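Local coordinates for D-alanyl-D-alanine carboxypeptidase (Penicillin binding protein) family protein (Francisella tularensis subsp. tularensis, PDB 6OSU) that probably removes the C-terminal D-alanine from peptidoglycan precursor peptides, as a serine D-Ala-D-Ala carboxypeptidase of the peptidase S11 family, at residues M69-V74 against R184-N189; I154-T159 against A176-L181. One frame throughout, in Å; residues are numbered along the deposited sequence.

Interaction 1: M69-V74 against R184-N189; sequences MTSYIV and RSYIYN
Tyr72 and Tyr186 reach across the space between two helices and pass each other in opposite directions, so that each ring ends near the backbone of the other helix. Segments 69-74 and 184-189, of helices 66-79 and 176-189, run roughly the same way, the segment axes 10.8 Å apart and inclined by 24°. The aromatic contact is an offset edge-to-face pair: the edge of Tyr72 is turned to the face of Tyr186, with ring planes at 77° and centroids 5.8 Å apart. The nearest side-chain carbons are the CD1 atoms of Tyr72 and Tyr186, 3.8 Å apart. With CG of Tyr72 anti to the backbone N (chi1 -176°), the ring is carried across toward helix 176-189, while Tyr186 CE1 comes within 3.5 Å of Tyr72 N.

The polar contacts are reciprocal, each phenol meeting the serine that precedes the other tyrosine. Tyr72 OH and Ser185 OG share a 2.7 Å hydrogen bond in which either may be donor. At the far end of the second ring, Tyr186 OH meets Ser71 OG, which lies at the edge of the ring in its plane; the modelled 2.4 Å is very short, and its exact length is doubtful. Ser71 OG also has weak hydrogen bonds to Asp121 and Tyr197. Beyond the pair, Phe190 packs against Tyr72, and Ala193 and Tyr194 against Tyr186.

Pairing with Ser185 OG gives the buried Tyr72 phenol an uncharged polar partner and should limit the swing of its ring, whereas the carboxylate of Asp121 lies next to the other serine.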
loop_
_atom_site.group_PDB
_atom_site.type_symbol
_atom_site.label_atom_id
_atom_site.label_comp_id
_atom_site.label_asym_id
_atom_site.label_seq_id
_atom_site.Cartn_x
_atom_site.Cartn_y
_atom_site.Cartn_z
ATOM N N MET A 69 5.706 5.348 -8.818
ATOM C CA MET A 69 5.027 6.493 -9.416
ATOM C C MET A 69 4.956 6.356 -10.929
ATOM O O MET A 69 3.922 6.655 -11.539
ATOM C CB MET A 69 5.730 7.794 -9.033
ATOM C CG MET A 69 5.165 9.008 -9.755
ATOM S SD MET A 69 3.415 9.253 -9.390
ATOM C CE MET A 69 3.513 10.089 -7.809
ATOM N N THR A 70 6.046 5.904 -11.554
ATOM C CA THR A 70 6.018 5.684 -12.996
ATOM C C THR A 70 4.951 4.660 -13.359
ATOM O O THR A 70 4.148 4.878 -14.273
ATOM C CB THR A 70 7.395 5.236 -13.492
ATOM O OG1 THR A 70 8.369 6.236 -13.162
ATOM C CG2 THR A 70 7.381 5.041 -15.001
ATOM N N SER A 71 4.912 3.546 -12.628
ATOM C CA SER A 71 3.867 2.552 -12.848
ATOM C C SER A 71 2.488 3.116 -12.527
ATOM O O SER A 71 1.500 2.769 -13.183
ATOM C CB SER A 71 4.147 1.311 -12.003
ATOM O OG SER A 71 3.116 0.355 -12.165
ATOM N N TYR A 72 2.403 3.978 -11.510
ATOM C CA TYR A 72 1.135 4.621 -11.171
ATOM C C TYR A 72 0.585 5.404 -12.359
ATOM O O TYR A 72 -0.602 5.304 -12.691
ATOM C CB TYR A 72 1.335 5.539 -9.963
ATOM C CG TYR A 72 0.081 6.194 -9.428
ATOM C CD1 TYR A 72 -0.600 5.649 -8.347
ATOM C CD2 TYR A 72 -0.413 7.367 -9.992
ATOM C CE1 TYR A 72 -1.741 6.245 -7.847
ATOM C CE2 TYR A 72 -1.553 7.972 -9.500
ATOM C CZ TYR A 72 -2.213 7.407 -8.429
ATOM O OH TYR A 72 -3.349 8.005 -7.939
ATOM N N ILE A 73 1.436 6.195 -13.008
ATOM C CA ILE A 73 0.987 7.002 -14.136
ATOM C C ILE A 73 0.615 6.117 -15.323
ATOM O O ILE A 73 -0.329 6.418 -16.066
ATOM C CB ILE A 73 2.072 8.032 -14.493
ATOM C CG1 ILE A 73 2.150 9.100 -13.401
ATOM C CG2 ILE A 73 1.812 8.640 -15.855
ATOM C CD1 ILE A 73 3.328 10.029 -13.529
ATOM N N VAL A 74 1.336 5.010 -15.514
ATOM C CA VAL A 74 1.018 4.085 -16.600
ATOM C C VAL A 74 -0.380 3.506 -16.415
ATOM O O VAL A 74 -1.172 3.433 -17.361
ATOM C CB VAL A 74 2.078 2.970 -16.689
ATOM C CG1 VAL A 74 1.652 1.908 -17.709
ATOM C CG2 VAL A 74 3.439 3.552 -17.051
ATOM N N ARG A 184 -1.350 3.343 -1.180
ATOM C CA ARG A 184 -2.783 3.257 -0.903
ATOM C C ARG A 184 -3.608 3.735 -2.092
ATOM O O ARG A 184 -4.605 3.103 -2.461
ATOM C CB ARG A 184 -3.129 4.066 0.346
ATOM C CG ARG A 184 -4.583 3.955 0.772
ATOM C CD ARG A 184 -4.849 4.736 2.054
ATOM N NE ARG A 184 -6.205 4.525 2.555
ATOM C CZ ARG A 184 -7.128 5.476 2.652
ATOM N NH1 ARG A 184 -6.845 6.722 2.293
ATOM N NH2 ARG A 184 -8.335 5.183 3.119
ATOM N N SER A 185 -3.207 4.851 -2.707
ATOM C CA SER A 185 -3.899 5.320 -3.903
ATOM C C SER A 185 -3.811 4.296 -5.031
ATOM O O SER A 185 -4.781 4.082 -5.769
ATOM C CB SER A 185 -3.313 6.662 -4.342
ATOM O OG SER A 185 -3.971 7.152 -5.494
ATOM N N TYR A 186 -2.653 3.647 -5.172
ATOM C CA TYR A 186 -2.460 2.653 -6.224
ATOM C C TYR A 186 -3.407 1.471 -6.045
ATOM O O TYR A 186 -4.080 1.052 -6.995
ATOM C CB TYR A 186 -1.001 2.196 -6.219
ATOM C CG TYR A 186 -0.489 1.624 -7.519
ATOM C CD1 TYR A 186 0.711 2.066 -8.060
ATOM C CD2 TYR A 186 -1.178 0.626 -8.187
ATOM C CE1 TYR A 186 1.198 1.543 -9.238
ATOM C CE2 TYR A 186 -0.701 0.096 -9.367
ATOM C CZ TYR A 186 0.488 0.560 -9.887
ATOM O OH TYR A 186 0.971 0.038 -11.063
ATOM N N ILE A 187 -3.470 0.917 -4.828
ATOM C CA ILE A 187 -4.375 -0.198 -4.549
ATOM C C ILE A 187 -5.802 0.169 -4.918
ATOM O O ILE A 187 -6.548 -0.639 -5.484
ATOM C CB ILE A 187 -4.296 -0.607 -3.065
ATOM C CG1 ILE A 187 -2.855 -0.736 -2.600
ATOM C CG2 ILE A 187 -5.035 -1.911 -2.836
ATOM C CD1 ILE A 187 -2.107 -1.703 -3.380
ATOM N N TYR A 188 -6.204 1.394 -4.592
ATOM C CA TYR A 188 -7.600 1.786 -4.713
ATOM C C TYR A 188 -7.978 2.073 -6.161
ATOM O O TYR A 188 -8.993 1.574 -6.655
ATOM C CB TYR A 188 -7.864 3.004 -3.824
ATOM C CG TYR A 188 -9.251 3.568 -3.958
ATOM C CD1 TYR A 188 -10.335 2.952 -3.344
ATOM C CD2 TYR A 188 -9.482 4.722 -4.696
ATOM C CE1 TYR A 188 -11.611 3.469 -3.466
ATOM C CE2 TYR A 188 -10.753 5.246 -4.823
ATOM C CZ TYR A 188 -11.814 4.614 -4.208
ATOM O OH TYR A 188 -13.079 5.136 -4.335
ATOM N N ASN A 189 -7.163 2.864 -6.860
ATOM C CA ASN A 189 -7.538 3.314 -8.194
ATOM C C ASN A 189 -7.231 2.282 -9.270
ATOM O O ASN A 189 -7.919 2.249 -10.295
ATOM C CB ASN A 189 -6.835 4.634 -8.517
ATOM C CG ASN A 189 -7.364 5.793 -7.689
ATOM O OD1 ASN A 189 -6.694 6.274 -6.773
ATOM N ND2 ASN A 189 -8.570 6.245 -8.006
#

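Interaction 2: I154-T159 against A176-L181; sequences IGMNNT and AHDMAL
Asp178 points its carboxylate into the loop 156-159, whose donors close on it from several directions. OD2 of Asp178 takes the backbone N-H of Asn158 on its syn lone pair, at 2.7 Å and a somewhat bent 143°. The anti lone pair of the same oxygen receives Thr159 OG1 at 2.8 Å, the two side chains passing each other in opposite senses; Thr159 OG1 is also hydrogen-bonded to Thr174. Asp178 OD1 is instead approached by water: one molecule lies 2.6 Å from Asp178 OD1 and appears to bridge it to Asn157 N, and a second seems to do the same for Asn158 ND2. The amide oxygen of Asn158 turns to Arg59.

This loop follows directly on helix 140-154, which ends in a Schellman motif with Gly155, at positive phi, as its C' residue; Met156 then centres an inverse gamma turn. Met156 lies alongside the aspartate: its CB is 3.4 Å from Asp178 OD2, and a bend at chi3 (59°) folds CE back to 3.4 Å from Asp178 O. Further along the helix, Leu181 CD1 sits 3.9 Å from Gly155 O and also rests over the rim of one face of the His177 ring. Asp178 lies in the first turn of helix 176-189, where its backbone N bonds to Thr175 OG1 and where a negative charge would be favoured by the helix dipole.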
loop_
_atom_site.group_PDB
_atom_site.type_symbol
_atom_site.label_atom_id
_atom_site.label_comp_id
_atom_site.label_asym_id
_atom_site.label_seq_id
_atom_site.Cartn_x
_atom_site.Cartn_y
_atom_site.Cartn_z
ATOM N N ILE A 154 -1.670 13.687 -5.344
ATOM C CA ILE A 154 -1.980 12.647 -4.369
ATOM C C ILE A 154 -1.836 13.160 -2.940
ATOM O O ILE A 154 -2.415 12.585 -2.013
ATOM C CB ILE A 154 -1.082 11.420 -4.620
ATOM C CG1 ILE A 154 -1.249 10.929 -6.058
ATOM C CG2 ILE A 154 -1.404 10.286 -3.655
ATOM C CD1 ILE A 154 -0.407 9.721 -6.382
ATOM N N GLY A 155 -1.107 14.251 -2.738
ATOM C CA GLY A 155 -0.826 14.742 -1.407
ATOM C C GLY A 155 0.537 14.367 -0.873
ATOM O O GLY A 155 0.762 14.489 0.337
ATOM N N MET A 156 1.442 13.901 -1.730
ATOM C CA MET A 156 2.817 13.595 -1.348
ATOM C C MET A 156 3.600 14.903 -1.352
ATOM O O MET A 156 4.249 15.265 -2.335
ATOM C CB MET A 156 3.422 12.569 -2.299
ATOM C CG MET A 156 2.543 11.348 -2.537
ATOM S SD MET A 156 3.135 10.324 -3.898
ATOM C CE MET A 156 4.780 9.922 -3.313
ATOM N N ASN A 157 3.535 15.622 -0.234
ATOM C CA ASN A 157 4.092 16.963 -0.149
ATOM C C ASN A 157 5.577 16.984 0.180
ATOM O O ASN A 157 6.182 18.062 0.166
ATOM C CB ASN A 157 3.330 17.781 0.898
ATOM C CG ASN A 157 1.878 17.995 0.523
ATOM O OD1 ASN A 157 0.975 17.526 1.213
ATOM N ND2 ASN A 157 1.648 18.707 -0.574
ATOM N N ASN A 158 6.177 15.836 0.478
ATOM C CA ASN A 158 7.607 15.794 0.752
ATOM C C ASN A 158 8.285 14.820 -0.199
ATOM O O ASN A 158 9.022 13.928 0.231
ATOM C CB ASN A 158 7.863 15.409 2.208
ATOM C CG ASN A 158 7.337 16.442 3.182
ATOM O OD1 ASN A 158 7.636 17.630 3.065
ATOM N ND2 ASN A 158 6.539 15.996 4.144
ATOM N N THR A 159 8.039 14.993 -1.495
ATOM C CA THR A 159 8.504 14.062 -2.513
ATOM C C THR A 159 8.904 14.842 -3.751
ATOM O O THR A 159 8.161 15.716 -4.201
ATOM C CB THR A 159 7.414 13.042 -2.862
ATOM O OG1 THR A 159 7.306 12.086 -1.805
ATOM C CG2 THR A 159 7.735 12.317 -4.159
ATOM N N ALA A 176 8.606 7.950 3.987
ATOM C CA ALA A 176 7.845 6.723 4.194
ATOM C C ALA A 176 6.350 7.004 4.189
ATOM O O ALA A 176 5.564 6.211 3.659
ATOM C CB ALA A 176 8.270 6.052 5.503
ATOM N N HIS A 177 5.941 8.139 4.759
ATOM C CA HIS A 177 4.530 8.513 4.742
ATOM C C HIS A 177 4.055 8.785 3.320
ATOM O O HIS A 177 2.981 8.326 2.913
ATOM C CB HIS A 177 4.306 9.738 5.632
ATOM C CG HIS A 177 2.868 10.122 5.790
ATOM N ND1 HIS A 177 2.478 11.333 6.322
ATOM C CD2 HIS A 177 1.726 9.455 5.496
ATOM C CE1 HIS A 177 1.159 11.397 6.343
ATOM N NE2 HIS A 177 0.678 10.272 5.847
ATOM N N ASP A 178 4.849 9.529 2.545
ATOM C CA ASP A 178 4.460 9.832 1.171
ATOM C C ASP A 178 4.360 8.565 0.333
ATOM O O ASP A 178 3.465 8.440 -0.513
ATOM C CB ASP A 178 5.455 10.806 0.544
ATOM C CG ASP A 178 5.125 12.257 0.848
ATOM O OD1 ASP A 178 4.270 12.510 1.727
ATOM O OD2 ASP A 178 5.715 13.145 0.195
ATOM N N MET A 179 5.268 7.609 0.552
ATOM C CA MET A 179 5.231 6.373 -0.221
ATOM C C MET A 179 4.050 5.497 0.173
ATOM O O MET A 179 3.502 4.783 -0.674
ATOM C CB MET A 179 6.548 5.617 -0.063
ATOM C CG MET A 179 7.634 6.107 -1.007
ATOM S SD MET A 179 7.221 5.718 -2.718
ATOM C CE MET A 179 8.239 6.902 -3.603
ATOM N N ALA A 180 3.634 5.546 1.441
ATOM C CA ALA A 180 2.432 4.825 1.845
ATOM C C ALA A 180 1.186 5.455 1.237
ATOM O O ALA A 180 0.246 4.748 0.852
ATOM C CB ALA A 180 2.330 4.783 3.370
ATOM N N LEU A 181 1.158 6.785 1.141
ATOM C CA LEU A 181 0.040 7.448 0.479
ATOM C C LEU A 181 -0.049 7.029 -0.983
ATOM O O LEU A 181 -1.138 6.727 -1.487
ATOM C CB LEU A 181 0.184 8.965 0.604
ATOM C CG LEU A 181 -0.046 9.556 2.000
ATOM C CD1 LEU A 181 0.421 11.001 2.068
ATOM C CD2 LEU A 181 -1.516 9.458 2.389
HETATM O O HOH W 1 3.029 14.606 2.744
HETATM O O HOH W 2 5.398 13.061 4.144
#

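In the fold
Both interactions use helix 176-189: segment 154-159, the end of helix 140-154 and the loop after it, meets its first turns, helix 66-79 its last, and along the chain interaction 2 is nested within the loop closed by interaction 1. Their centres lie about 12 Å apart, and they join by apolar packing, with Tyr72 CZ 3.6 Å from Ile154 CD1 and Met69 CE 3.9 Å from Met156 SD. Helix 66-79 also carries Lys67, the predicted proton acceptor of the SxxK pair with Ser64. Interaction 1 is the nearer to this site: the Ser71 side chain is about 6 Å from that of Lys67 and about 7 Å from that of Lys278, whereas the Met156 side chain is about 12 Å from that of Lys67.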